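Local coordinates for membrane-fusion protein (Streptococcus pneumoniae, PDB 5XU0) that probably serves as the membrane-fusion (adaptor) subunit of a MacAB-like efflux pump, assembling into a channel for exported substrates, at residues Q15-D20 against V167-V172; D25-L30 against L43-S48; K36-Q41 against T145-V150. The protein carries 2 engineered substitutions. All blocks are in the same frame, centred on the assembly; numbering follows the deposited sequence.

Interaction 1. Residues Q15-D20 against V167-V172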
ATOM      1  N   GLN B  15       6.650 -25.721  -0.149  1.00 84.06           N
ATOM      2  CA  GLN B  15       5.621 -24.889  -0.751  1.00 87.15           C
ATOM      3  C   GLN B  15       4.932 -24.072   0.330  1.00 90.26           C
ATOM      4  O   GLN B  15       4.488 -24.620   1.348  1.00 89.44           O
ATOM      5  CB  GLN B  15       4.591 -25.733  -1.509  1.00 86.53           C
ATOM      6  CG  GLN B  15       3.569 -24.911  -2.269  1.00 90.87           C
ATOM      7  CD  GLN B  15       2.450 -25.752  -2.841  1.00 94.01           C
ATOM      8  OE1 GLN B  15       1.766 -26.473  -2.116  1.00104.30           O
ATOM      9  NE2 GLN B  15       2.250 -25.657  -4.148  1.00100.32           N
ATOM     10  N   TYR B  16       4.874 -22.763   0.105  1.00 82.50           N
ATOM     11  CA  TYR B  16       4.058 -21.846   0.881  1.00 82.47           C
ATOM     12  C   TYR B  16       2.843 -21.453   0.054  1.00 83.69           C
ATOM     13  O   TYR B  16       2.965 -21.145  -1.136  1.00 77.64           O
ATOM     14  CB  TYR B  16       4.831 -20.579   1.259  1.00 81.40           C
ATOM     15  CG  TYR B  16       6.082 -20.784   2.082  1.00 84.03           C
ATOM     16  CD1 TYR B  16       6.036 -20.745   3.469  1.00 73.26           C
ATOM     17  CD2 TYR B  16       7.316 -20.980   1.472  1.00 76.73           C
ATOM     18  CE1 TYR B  16       7.178 -20.916   4.228  1.00 84.81           C
ATOM     19  CE2 TYR B  16       8.465 -21.152   2.223  1.00 90.42           C
ATOM     20  CZ  TYR B  16       8.389 -21.119   3.601  1.00 94.42           C
ATOM     21  OH  TYR B  16       9.529 -21.290   4.355  1.00 87.73           O
ATOM     22  N   VAL B  17       1.672 -21.463   0.678  1.00 71.05           N
ATOM     23  CA  VAL B  17       0.488 -20.856   0.091  1.00 77.73           C
ATOM     24  C   VAL B  17       0.082 -19.713   1.013  1.00 81.42           C
ATOM     25  O   VAL B  17      -0.211 -19.914   2.205  1.00 78.86           O
ATOM     26  CB  VAL B  17      -0.652 -21.861  -0.164  1.00 80.91           C
ATOM     27  CG1 VAL B  17      -0.122 -23.066  -0.937  1.00 68.97           C
ATOM     28  CG2 VAL B  17      -1.375 -22.294   1.095  1.00 85.75           C
ATOM     29  N   TYR B  18       0.169 -18.502   0.472  1.00 84.63           N
ATOM     30  CA  TYR B  18      -0.185 -17.263   1.142  1.00 82.00           C
ATOM     31  C   TYR B  18      -1.594 -16.859   0.741  1.00 70.72           C
ATOM     32  O   TYR B  18      -2.090 -17.244  -0.321  1.00 83.07           O
ATOM     33  CB  TYR B  18       0.784 -16.131   0.776  1.00 82.71           C
ATOM     34  CG  TYR B  18       2.260 -16.473   0.842  1.00 90.70           C
ATOM     35  CD1 TYR B  18       2.954 -16.419   2.041  1.00 81.74           C
ATOM     36  CD2 TYR B  18       2.968 -16.820  -0.305  1.00 82.20           C
ATOM     37  CE1 TYR B  18       4.304 -16.711   2.098  1.00 81.94           C
ATOM     38  CE2 TYR B  18       4.320 -17.113  -0.254  1.00 89.47           C
ATOM     39  CZ  TYR B  18       4.983 -17.059   0.949  1.00 92.21           C
ATOM     40  OH  TYR B  18       6.330 -17.352   1.009  1.00 97.50           O
ATOM     41  N   PHE B  19      -2.231 -16.067   1.596  1.00 74.18           N
ATOM     42  CA  PHE B  19      -3.563 -15.564   1.294  1.00 84.94           C
ATOM     43  C   PHE B  19      -3.535 -14.689   0.044  1.00 84.01           C
ATOM     44  O   PHE B  19      -2.558 -13.988  -0.232  1.00 86.35           O
ATOM     45  CB  PHE B  19      -4.109 -14.772   2.482  1.00 86.37           C
ATOM     46  CG  PHE B  19      -5.518 -14.292   2.294  1.00 90.39           C
ATOM     47  CD1 PHE B  19      -6.589 -15.131   2.549  1.00 90.37           C
ATOM     48  CD2 PHE B  19      -5.771 -13.001   1.863  1.00102.02           C
ATOM     49  CE1 PHE B  19      -7.887 -14.692   2.376  1.00 98.59           C
ATOM     50  CE2 PHE B  19      -7.067 -12.555   1.687  1.00109.24           C
ATOM     51  CZ  PHE B  19      -8.126 -13.403   1.946  1.00109.28           C
ATOM     52  N   ASP B  20      -4.626 -14.740  -0.719  1.00 82.91           N
ATOM     53  CA  ASP B  20      -4.761 -13.953  -1.944  1.00 88.44           C
ATOM     54  C   ASP B  20      -6.151 -13.333  -1.959  1.00 85.75           C
ATOM     55  O   ASP B  20      -7.143 -14.033  -2.188  1.00 88.62           O
ATOM     56  CB  ASP B  20      -4.532 -14.814  -3.185  1.00 76.52           C
ATOM     57  CG  ASP B  20      -4.366 -13.990  -4.449  1.00 84.79           C
ATOM     58  OD1 ASP B  20      -4.677 -12.778  -4.426  1.00 86.15           O
ATOM     59  OD2 ASP B  20      -3.934 -14.559  -5.473  1.00 88.94           O
ATOM     60  N   VAL B 167       1.210 -16.292   5.541  1.00 99.34           N
ATOM     61  CA  VAL B 167       1.364 -17.712   5.242  1.00 88.51           C
ATOM     62  C   VAL B 167       0.135 -18.446   5.758  1.00 91.42           C
ATOM     63  O   VAL B 167      -0.142 -18.445   6.963  1.00 85.20           O
ATOM     64  CB  VAL B 167       2.638 -18.281   5.878  1.00 93.06           C
ATOM     65  CG1 VAL B 167       2.729 -19.786   5.624  1.00 81.59           C
ATOM     66  CG2 VAL B 167       3.875 -17.550   5.383  1.00 75.45           C
HETATM   67  N   MSE B 168      -0.601 -19.082   4.855  1.00 86.01           N
HETATM   68  CA  MSE B 168      -1.774 -19.829   5.276  1.00 88.07           C
HETATM   69  C   MSE B 168      -1.478 -21.314   5.410  1.00 95.45           C
HETATM   70  O   MSE B 168      -1.950 -21.950   6.353  1.00 86.95           O
HETATM   71  CB  MSE B 168      -2.935 -19.604   4.317  1.00100.17           C
HETATM   72  CG  MSE B 168      -3.999 -18.672   4.870  1.00119.53           C
HETATM   73 SE   MSE B 168      -5.721 -18.984   4.042  1.00249.82          SE
HETATM   74  CE  MSE B 168      -5.152 -18.798   2.199  1.00 74.37           C
ATOM     75  N   VAL B 169      -0.697 -21.884   4.490  1.00 86.58           N
ATOM     76  CA  VAL B 169      -0.315 -23.289   4.621  1.00 76.00           C
ATOM     77  C   VAL B 169       1.118 -23.469   4.146  1.00 85.08           C
ATOM     78  O   VAL B 169       1.491 -22.981   3.076  1.00 75.91           O
ATOM     79  CB  VAL B 169      -1.274 -24.227   3.858  1.00 82.77           C
ATOM     80  CG1 VAL B 169      -0.660 -25.599   3.659  1.00 87.33           C
ATOM     81  CG2 VAL B 169      -2.569 -24.364   4.610  1.00 86.25           C
ATOM     82  N   HIS B 170       1.918 -24.175   4.944  1.00 83.45           N
ATOM     83  CA  HIS B 170       3.308 -24.472   4.634  1.00 76.99           C
ATOM     84  C   HIS B 170       3.514 -25.976   4.681  1.00 80.71           C
ATOM     85  O   HIS B 170       3.231 -26.614   5.706  1.00 86.81           O
ATOM     86  CB  HIS B 170       4.255 -23.777   5.613  1.00 82.15           C
ATOM     87  CG  HIS B 170       5.703 -23.946   5.275  1.00 88.41           C
ATOM     88  ND1 HIS B 170       6.711 -23.686   6.177  1.00 75.60           N
ATOM     89  CD2 HIS B 170       6.311 -24.347   4.133  1.00 84.97           C
ATOM     90  CE1 HIS B 170       7.879 -23.920   5.605  1.00 80.81           C
ATOM     91  NE2 HIS B 170       7.664 -24.324   4.365  1.00 84.13           N
ATOM     92  N   ILE B 171       4.003 -26.529   3.567  1.00 80.21           N
ATOM     93  CA  ILE B 171       4.221 -27.961   3.405  1.00 81.11           C
ATOM     94  C   ILE B 171       5.637 -28.159   2.888  1.00 85.13           C
ATOM     95  O   ILE B 171       6.184 -27.300   2.189  1.00 78.46           O
ATOM     96  CB  ILE B 171       3.184 -28.601   2.444  1.00 94.08           C
ATOM     97  CG1 ILE B 171       3.475 -28.253   0.982  1.00103.44           C
ATOM     98  CG2 ILE B 171       1.779 -28.155   2.789  1.00 86.41           C
ATOM     99  CD1 ILE B 171       4.496 -29.171   0.339  1.00 90.94           C
ATOM    100  N   VAL B 172       6.238 -29.297   3.229  1.00 93.97           N
ATOM    101  CA  VAL B 172       7.616 -29.554   2.823  1.00 92.50           C
ATOM    102  C   VAL B 172       7.867 -31.056   2.812  1.00 91.07           C
ATOM    103  O   VAL B 172       7.431 -31.781   3.711  1.00 88.47           O
ATOM    104  CB  VAL B 172       8.616 -28.812   3.738  1.00 89.41           C
ATOM    105  CG1 VAL B 172       8.293 -29.055   5.186  1.00 85.59           C
ATOM    106  CG2 VAL B 172      10.013 -29.245   3.445  1.00 90.76           C
TER
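Tyr16 and His170 stack face to face: their ring centroids are 3.9 Å apart and their planes only 19° from parallel. Tyr16 CE1 lies over the centre of the imidazole, whereas His170 NE2 sits toward the rim of the phenol ring, so the overlap is offset. The trans first torsion of His170 (chi1 -175°) lays its ring alongside Tyr16, both side chains leaving the same face of the sheet. NE2 is also hydrogen-bonded to Glu14 OE1, which probably restricts its rotation, and Tyr219 of a third subunit meets the imidazole edge-to-face.

Backbone hydrogen bonds fix the antiparallel register. Gln15 N reaches Ile171 O at 2.9 Å, and Ile171 N returns to Gln15 O at 3.0 Å. The next bonded pair begins with Val17 N to Val169 O at 2.8 Å. Val17 O then takes two donors, Val169 N at 3.1 Å and Met168 N at 2.8 Å. Two consecutive residues thus face one: a classic beta bulge, which shifts the register by one before Tyr18 pairs with Val167. The strands belong to the barrel-sandwich hybrid, or lipoyl-like, domain of membrane-fusion proteins.

Apolar contacts occupy both faces. Opposite the ring stack, Val17 CG2 rests 3.4 Å from Val169 CB, and Gln15 CB lies alongside Ile171 CG1. Beyond the bulge, Val167 CG2 approaches Tyr18 CE1 to 3.4 Å, obliquely to the ring. The terminal methyl of selenomethionine Met168 lies against Phe19. Two polar groups are held from outside the chain: Tyr16 N by Asn156 OD1 and Tyr18 OH by Asn156 O, both of a second subunit.

Interaction 2. Residues D25-L30 against L43-S48; sequences DLDEIL and LVKYSS
Asp25 and Ser47 flank a short antiparallel ladder in the lipoyl-like domain, with Ser47 N bonded to Asp25 O at 2.9 Å. Within the ladder lies a classic beta bulge, in which Asp27 and Glu28 both face Lys45. The evidence is the sharing of Lys45 O: Asp27 N approaches it at 3.2 Å, and Glu28 N makes a longer, weak bond to the same oxygen. Lys45 N closes the pair on Glu28 O at 3.1 Å. The short strand axes, 127° apart, are far from exactly antiparallel, in keeping with the distortion.

Tyr46 can be followed outward from the backbone. Its CB, CG and CD1 all meet Asp25 O, the acceptor already used by Ser47 N. With CG anti to the carbonyl carbon (chi1 -65°), the ring turns so that Asp25 O meets the ring edge, in its plane, 3.2 Å from Tyr46 CD1. The rest of the ring extends away from 25-30; its tip lies against Met168 of strand 167-172, and the OH bridges weakly to the backbone N of Asp20, a loop residue just past strand 14-18.

Outside the ladder, Asp25 OD1 forms a salt bridge with Lys159. Leu30 CD1 packs 3.5 Å from Leu43 CA. Ile29 and Val44 lie side by side, with Ile29 CG2 3.6 Å from Val44 CG1. Lys45 bends at chi2 and chi4, running alongside Asp27 on the solvent-facing side, a pose that crystal packing may influence; Lys45 NZ stops 4.2 Å from Asp27 OD1, beyond salt-bridge range.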
ATOM      1  N   ASP B  25     -12.689 -14.894  -0.930  1.00100.37           N
ATOM      2  CA  ASP B  25     -12.846 -15.206   0.484  1.00110.30           C
ATOM      3  C   ASP B  25     -12.524 -16.675   0.724  1.00105.93           C
ATOM      4  O   ASP B  25     -12.729 -17.521  -0.150  1.00105.35           O
ATOM      5  CB  ASP B  25     -14.270 -14.905   0.970  1.00113.56           C
ATOM      6  CG  ASP B  25     -14.565 -13.420   1.030  1.00121.80           C
ATOM      7  OD1 ASP B  25     -13.615 -12.629   1.211  1.00120.28           O
ATOM      8  OD2 ASP B  25     -15.748 -13.042   0.894  1.00127.80           O
ATOM      9  N   LEU B  26     -12.029 -16.971   1.923  1.00 98.69           N
ATOM     10  CA  LEU B  26     -11.658 -18.331   2.293  1.00107.69           C
ATOM     11  C   LEU B  26     -12.847 -19.063   2.902  1.00109.44           C
ATOM     12  O   LEU B  26     -13.573 -18.510   3.734  1.00113.08           O
ATOM     13  CB  LEU B  26     -10.492 -18.319   3.285  1.00100.26           C
ATOM     14  CG  LEU B  26     -10.217 -19.583   4.110  1.00 99.27           C
ATOM     15  CD1 LEU B  26      -9.948 -20.799   3.228  1.00103.04           C
ATOM     16  CD2 LEU B  26      -9.076 -19.357   5.088  1.00115.72           C
ATOM     17  N   ASP B  27     -13.040 -20.314   2.480  1.00102.57           N
ATOM     18  CA  ASP B  27     -14.048 -21.175   3.084  1.00111.54           C
ATOM     19  C   ASP B  27     -13.401 -22.109   4.098  1.00 99.61           C
ATOM     20  O   ASP B  27     -13.544 -21.918   5.311  1.00 90.91           O
ATOM     21  CB  ASP B  27     -14.786 -21.982   2.014  1.00112.14           C
ATOM     22  CG  ASP B  27     -15.949 -22.771   2.582  1.00119.97           C
ATOM     23  OD1 ASP B  27     -16.457 -23.674   1.887  1.00127.25           O
ATOM     24  OD2 ASP B  27     -16.355 -22.487   3.729  1.00130.87           O
ATOM     25  N   GLU B  28     -12.691 -23.124   3.605  1.00106.62           N
ATOM     26  CA  GLU B  28     -11.963 -24.063   4.448  1.00100.07           C
ATOM     27  C   GLU B  28     -10.543 -24.244   3.923  1.00 89.28           C
ATOM     28  O   GLU B  28     -10.243 -23.948   2.764  1.00 95.49           O
ATOM     29  CB  GLU B  28     -12.649 -25.435   4.502  1.00105.01           C
ATOM     30  CG  GLU B  28     -14.133 -25.414   4.805  1.00121.51           C
ATOM     31  CD  GLU B  28     -14.756 -26.783   4.631  1.00130.81           C
ATOM     32  OE1 GLU B  28     -14.021 -27.783   4.779  1.00111.09           O
ATOM     33  OE2 GLU B  28     -15.969 -26.866   4.336  1.00134.64           O
ATOM     34  N   ILE B  29      -9.676 -24.764   4.794  1.00 95.73           N
ATOM     35  CA  ILE B  29      -8.311 -25.109   4.415  1.00 94.77           C
ATOM     36  C   ILE B  29      -8.088 -26.624   4.323  1.00 91.94           C
ATOM     37  O   ILE B  29      -7.069 -27.056   3.772  1.00 98.41           O
ATOM     38  CB  ILE B  29      -7.298 -24.435   5.374  1.00 91.26           C
ATOM     39  CG1 ILE B  29      -7.574 -22.936   5.479  1.00 98.60           C
ATOM     40  CG2 ILE B  29      -5.865 -24.672   4.970  1.00 90.35           C
ATOM     41  CD1 ILE B  29      -6.481 -22.173   6.181  1.00 91.83           C
ATOM     42  N   LEU B  30      -9.019 -27.436   4.819  1.00 81.39           N
ATOM     43  CA  LEU B  30      -9.131 -28.859   4.494  1.00 95.29           C
ATOM     44  C   LEU B  30      -7.839 -29.664   4.682  1.00 89.47           C
ATOM     45  O   LEU B  30      -7.746 -30.792   4.184  1.00 97.77           O
ATOM     46  CB  LEU B  30      -9.685 -29.044   3.065  1.00 96.17           C
ATOM     47  CG  LEU B  30      -9.002 -28.537   1.783  1.00 88.51           C
ATOM     48  CD1 LEU B  30      -7.789 -29.364   1.412  1.00 96.40           C
ATOM     49  CD2 LEU B  30      -9.999 -28.483   0.635  1.00 67.94           C
ATOM     50  N   LEU B  43      -5.313 -27.978  -1.100  1.00 87.54           N
ATOM     51  CA  LEU B  43      -4.979 -27.596   0.270  1.00 79.71           C
ATOM     52  C   LEU B  43      -5.685 -26.346   0.766  1.00 77.44           C
ATOM     53  O   LEU B  43      -5.599 -26.064   1.962  1.00 84.44           O
ATOM     54  CB  LEU B  43      -3.470 -27.374   0.449  1.00 77.71           C
ATOM     55  CG  LEU B  43      -2.468 -28.379  -0.095  1.00 79.92           C
ATOM     56  CD1 LEU B  43      -2.145 -27.967  -1.493  1.00 76.67           C
ATOM     57  CD2 LEU B  43      -1.224 -28.415   0.771  1.00 98.72           C
ATOM     58  N   VAL B  44      -6.325 -25.567  -0.100  1.00 91.07           N
ATOM     59  CA  VAL B  44      -7.214 -24.492   0.333  1.00 91.31           C
ATOM     60  C   VAL B  44      -8.324 -24.374  -0.700  1.00 88.82           C
ATOM     61  O   VAL B  44      -8.090 -24.541  -1.901  1.00 83.31           O
ATOM     62  CB  VAL B  44      -6.499 -23.126   0.509  1.00 86.85           C
ATOM     63  CG1 VAL B  44      -5.613 -23.082   1.754  1.00 77.27           C
ATOM     64  CG2 VAL B  44      -5.700 -22.782  -0.708  1.00 87.26           C
ATOM     65  N   LYS B  45      -9.532 -24.082  -0.228  1.00 97.17           N
ATOM     66  CA  LYS B  45     -10.675 -23.830  -1.095  1.00 82.44           C
ATOM     67  C   LYS B  45     -11.264 -22.477  -0.729  1.00 89.79           C
ATOM     68  O   LYS B  45     -11.743 -22.288   0.395  1.00 84.83           O
ATOM     69  CB  LYS B  45     -11.728 -24.933  -0.969  1.00 84.55           C
ATOM     70  CG  LYS B  45     -13.134 -24.509  -1.392  1.00105.38           C
ATOM     71  CD  LYS B  45     -13.437 -24.915  -2.828  1.00106.45           C
ATOM     72  CE  LYS B  45     -14.823 -24.455  -3.248  1.00 88.42           C
ATOM     73  NZ  LYS B  45     -15.810 -24.611  -2.143  1.00101.79           N
ATOM     74  N   TYR B  46     -11.204 -21.536  -1.666  1.00 96.43           N
ATOM     75  CA  TYR B  46     -11.943 -20.295  -1.532  1.00 95.19           C
ATOM     76  C   TYR B  46     -13.405 -20.520  -1.919  1.00 98.04           C
ATOM     77  O   TYR B  46     -13.752 -21.496  -2.590  1.00 87.39           O
ATOM     78  CB  TYR B  46     -11.329 -19.199  -2.406  1.00 96.38           C
ATOM     79  CG  TYR B  46      -9.923 -18.769  -2.034  1.00 94.84           C
ATOM     80  CD1 TYR B  46      -9.706 -17.696  -1.177  1.00 94.82           C
ATOM     81  CD2 TYR B  46      -8.814 -19.414  -2.565  1.00 94.49           C
ATOM     82  CE1 TYR B  46      -8.422 -17.290  -0.844  1.00 91.26           C
ATOM     83  CE2 TYR B  46      -7.527 -19.016  -2.240  1.00 92.15           C
ATOM     84  CZ  TYR B  46      -7.337 -17.953  -1.380  1.00 86.15           C
ATOM     85  OH  TYR B  46      -6.059 -17.555  -1.055  1.00 95.26           O
ATOM     86  N   SER B  47     -14.270 -19.603  -1.486  1.00 97.26           N
ATOM     87  CA  SER B  47     -15.696 -19.719  -1.774  1.00 89.92           C
ATOM     88  C   SER B  47     -15.954 -19.452  -3.251  1.00 73.39           C
ATOM     89  O   SER B  47     -15.755 -18.332  -3.728  1.00 93.97           O
ATOM     90  CB  SER B  47     -16.497 -18.748  -0.911  1.00 97.11           C
ATOM     91  OG  SER B  47     -17.788 -18.542  -1.457  1.00 82.01           O
ATOM     92  N   SER B  48     -16.430 -20.473  -3.964  1.00 76.51           N
ATOM     93  CA  SER B  48     -16.531 -20.450  -5.418  1.00 88.45           C
ATOM     94  C   SER B  48     -17.868 -19.909  -5.931  1.00 91.13           C
ATOM     95  O   SER B  48     -18.232 -20.186  -7.079  1.00 81.49           O
ATOM     96  CB  SER B  48     -16.293 -21.856  -5.970  1.00 75.72           C
ATOM     97  OG  SER B  48     -16.969 -22.827  -5.187  1.00 89.76           O
TER

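Interaction 3. Residues K36-Q41 against T145-V150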
ATOM      1  N   LYS B  36       0.246 -35.946   5.386  1.00 87.90           N
ATOM      2  CA  LYS B  36       0.943 -36.234   4.143  1.00 81.82           C
ATOM      3  C   LYS B  36       0.083 -35.769   2.978  1.00 92.09           C
ATOM      4  O   LYS B  36      -1.120 -36.041   2.932  1.00102.50           O
ATOM      5  CB  LYS B  36       1.253 -37.725   4.017  1.00 94.48           C
ATOM      6  CG  LYS B  36       2.411 -38.037   3.067  1.00102.10           C
ATOM      7  CD  LYS B  36       1.921 -38.378   1.661  1.00111.53           C
ATOM      8  CE  LYS B  36       3.059 -38.335   0.648  1.00115.67           C
ATOM      9  NZ  LYS B  36       2.633 -38.824  -0.697  1.00108.51           N
ATOM     10  N   VAL B  37       0.698 -35.051   2.048  1.00 93.15           N
ATOM     11  CA  VAL B  37       0.025 -34.566   0.853  1.00 86.94           C
ATOM     12  C   VAL B  37       0.852 -34.979  -0.354  1.00 89.08           C
ATOM     13  O   VAL B  37       2.086 -35.024  -0.289  1.00 90.10           O
ATOM     14  CB  VAL B  37      -0.175 -33.034   0.883  1.00 88.36           C
ATOM     15  CG1 VAL B  37      -1.173 -32.656   1.961  1.00 78.18           C
ATOM     16  CG2 VAL B  37       1.149 -32.319   1.103  1.00 76.20           C
ATOM     17  N   SER B  38       0.174 -35.299  -1.448  1.00 92.98           N
ATOM     18  CA  SER B  38       0.848 -35.644  -2.686  1.00108.11           C
ATOM     19  C   SER B  38       0.560 -34.588  -3.744  1.00 99.26           C
ATOM     20  O   SER B  38      -0.414 -33.833  -3.659  1.00 89.91           O
ATOM     21  CB  SER B  38       0.421 -37.027  -3.187  1.00108.95           C
ATOM     22  OG  SER B  38       1.269 -37.464  -4.236  1.00115.59           O
ATOM     23  N   GLU B  39       1.438 -34.546  -4.742  1.00 97.56           N
ATOM     24  CA  GLU B  39       1.352 -33.568  -5.817  1.00 88.43           C
ATOM     25  C   GLU B  39      -0.004 -33.628  -6.502  1.00 95.51           C
ATOM     26  O   GLU B  39      -0.377 -34.654  -7.077  1.00109.94           O
ATOM     27  CB  GLU B  39       2.473 -33.827  -6.823  1.00101.60           C
ATOM     28  CG  GLU B  39       2.398 -33.006  -8.093  1.00 97.52           C
ATOM     29  CD  GLU B  39       3.645 -33.160  -8.940  1.00119.71           C
ATOM     30  OE1 GLU B  39       4.678 -33.615  -8.401  1.00122.82           O
ATOM     31  OE2 GLU B  39       3.594 -32.830 -10.143  1.00117.96           O
ATOM     32  N   GLY B  40      -0.749 -32.522  -6.423  1.00 92.63           N
ATOM     33  CA  GLY B  40      -2.059 -32.397  -7.026  1.00 88.47           C
ATOM     34  C   GLY B  40      -3.181 -32.210  -6.023  1.00 84.30           C
ATOM     35  O   GLY B  40      -4.226 -31.645  -6.374  1.00 85.85           O
ATOM     36  N   GLN B  41      -2.988 -32.666  -4.786  1.00 67.96           N
ATOM     37  CA  GLN B  41      -4.040 -32.575  -3.781  1.00 76.76           C
ATOM     38  C   GLN B  41      -4.343 -31.122  -3.443  1.00 79.87           C
ATOM     39  O   GLN B  41      -3.439 -30.291  -3.327  1.00 90.27           O
ATOM     40  CB  GLN B  41      -3.638 -33.328  -2.511  1.00 82.79           C
ATOM     41  CG  GLN B  41      -4.660 -33.205  -1.385  1.00 86.16           C
ATOM     42  CD  GLN B  41      -4.286 -33.986  -0.145  1.00 80.12           C
ATOM     43  OE1 GLN B  41      -3.338 -34.770  -0.151  1.00 94.57           O
ATOM     44  NE2 GLN B  41      -5.037 -33.777   0.932  1.00 86.57           N
ATOM     45  N   THR B 145       2.344 -28.776  -4.919  1.00 82.27           N
ATOM     46  CA  THR B 145       3.329 -28.921  -5.980  1.00 86.36           C
ATOM     47  C   THR B 145       4.279 -30.089  -5.758  1.00 94.02           C
ATOM     48  O   THR B 145       5.221 -30.260  -6.538  1.00103.36           O
ATOM     49  CB  THR B 145       4.130 -27.631  -6.146  1.00 88.71           C
ATOM     50  OG1 THR B 145       4.372 -27.043  -4.868  1.00111.52           O
ATOM     51  CG2 THR B 145       3.378 -26.644  -7.020  1.00 94.74           C
ATOM     52  N   LEU B 146       4.036 -30.917  -4.747  1.00 87.34           N
ATOM     53  CA  LEU B 146       5.012 -31.945  -4.413  1.00 93.27           C
ATOM     54  C   LEU B 146       4.409 -32.931  -3.426  1.00 96.35           C
ATOM     55  O   LEU B 146       3.454 -32.621  -2.709  1.00 89.79           O
ATOM     56  CB  LEU B 146       6.281 -31.330  -3.817  1.00 88.59           C
ATOM     57  CG  LEU B 146       6.046 -30.551  -2.519  1.00 81.81           C
ATOM     58  CD1 LEU B 146       7.160 -30.803  -1.506  1.00 88.03           C
ATOM     59  CD2 LEU B 146       5.911 -29.062  -2.797  1.00 90.20           C
ATOM     60  N   GLU B 147       4.982 -34.133  -3.410  1.00 93.64           N
ATOM     61  CA  GLU B 147       4.823 -35.018  -2.266  1.00 99.62           C
ATOM     62  C   GLU B 147       5.466 -34.371  -1.050  1.00100.37           C
ATOM     63  O   GLU B 147       6.634 -33.975  -1.092  1.00 91.95           O
ATOM     64  CB  GLU B 147       5.473 -36.372  -2.538  1.00110.83           C
ATOM     65  CG  GLU B 147       4.640 -37.325  -3.372  1.00126.12           C
ATOM     66  CD  GLU B 147       4.997 -37.276  -4.844  1.00141.17           C
ATOM     67  OE1 GLU B 147       4.921 -36.182  -5.444  1.00128.12           O
ATOM     68  OE2 GLU B 147       5.364 -38.334  -5.400  1.00146.47           O
ATOM     69  N   GLY B 148       4.707 -34.250   0.031  1.00 81.52           N
ATOM     70  CA  GLY B 148       5.264 -33.586   1.191  1.00 72.82           C
ATOM     71  C   GLY B 148       4.386 -33.743   2.410  1.00 81.83           C
ATOM     72  O   GLY B 148       3.339 -34.397   2.381  1.00 77.45           O
ATOM     73  N   THR B 149       4.851 -33.130   3.493  1.00 77.32           N
ATOM     74  CA  THR B 149       4.160 -33.115   4.772  1.00 81.41           C
ATOM     75  C   THR B 149       3.871 -31.670   5.152  1.00 85.45           C
ATOM     76  O   THR B 149       4.761 -30.815   5.075  1.00 89.08           O
ATOM     77  CB  THR B 149       5.001 -33.791   5.864  1.00 91.68           C
ATOM     78  OG1 THR B 149       5.346 -35.117   5.446  1.00 87.86           O
ATOM     79  CG2 THR B 149       4.228 -33.864   7.180  1.00 83.66           C
ATOM     80  N   VAL B 150       2.627 -31.392   5.541  1.00 76.27           N
ATOM     81  CA  VAL B 150       2.231 -30.030   5.869  1.00 95.02           C
ATOM     82  C   VAL B 150       2.744 -29.696   7.268  1.00 90.12           C
ATOM     83  O   VAL B 150       2.515 -30.443   8.228  1.00 98.09           O
ATOM     84  CB  VAL B 150       0.704 -29.855   5.740  1.00 91.42           C
ATOM     85  CG1 VAL B 150       0.195 -30.545   4.484  1.00 87.43           C
ATOM     86  CG2 VAL B 150      -0.055 -30.362   6.944  1.00 78.14           C
TER
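Val37 and Gly148 form the hydrogen-bonded antiparallel pair, joined by two reciprocal backbone bonds. Val37 N meets Gly148 O at 2.7 Å with an N-H...O angle of 178°, and Gly148 N meets Val37 O at 2.8 Å. Lys36 and Thr149 make the adjoining non-hydrogen-bonded pair. Past Val37 the ladder ends and 38-41 folds into a type II beta turn, closed by Gln41 N to Ser38 O at 3.0 Å. Gly40 occupies the third turn position with a positive phi, a conformation that favours glycine.

Val37 carries the buried side of the contact. Its CG1 touches Val150 CG1 at 3.6 Å, the two side chains crossing at about a right angle, while CG2 lies against the carbonyl of Gly148.

Polar side chains gather on the outer side around Glu147. Lys36, bent at chi2 (-95°), runs alongside it, so that NZ comes within 3.7 Å of Glu147 CG, yet remains 5.5 Å from Glu147 OE2: an attraction at most, with no salt bridge. Ser38 OG also packs against Glu147 CG. Glu39 crosses the same residue obliquely, its OE1 3.9 Å from Glu147 OE1 and the carboxylate planes 59° apart. Both glutamates are exposed, so solvent probably screens this pair of like charges.

The strand-turn sequence from Gly34 and Asp35 through Val37 to Gly40 resembles the glycine-containing turn of biotinyl and lipoyl domains. Its pairing with 148-150, a strand far along the chain, is consistent with the split lipoyl-like domain of HlyD-type membrane-fusion proteins.

Overall arrangement
The three contacts lie within one lipoyl-like domain, their centres about 12 Å (interactions 1 and 3), 13 Å (1 and 2) and 17 Å (2 and 3) apart. Interactions 1 and 3 share a four-stranded antiparallel sheet, ordered 14-18, 167-172, 148-153, 36-37; interaction 2 belongs to the three-stranded sheet with 42-46 at its middle. Leu26, Ile29 and Tyr46 pack on strand 167-172, bringing the sheets together. Along the chain, 15-20, 25-30, 36-41 and 43-48 precede the helices 49-77 and 109-138, whereas 145-150 and 167-172 follow them. Interactions 1 and 3 therefore join the two halves of the domain across the helical hairpin insertion.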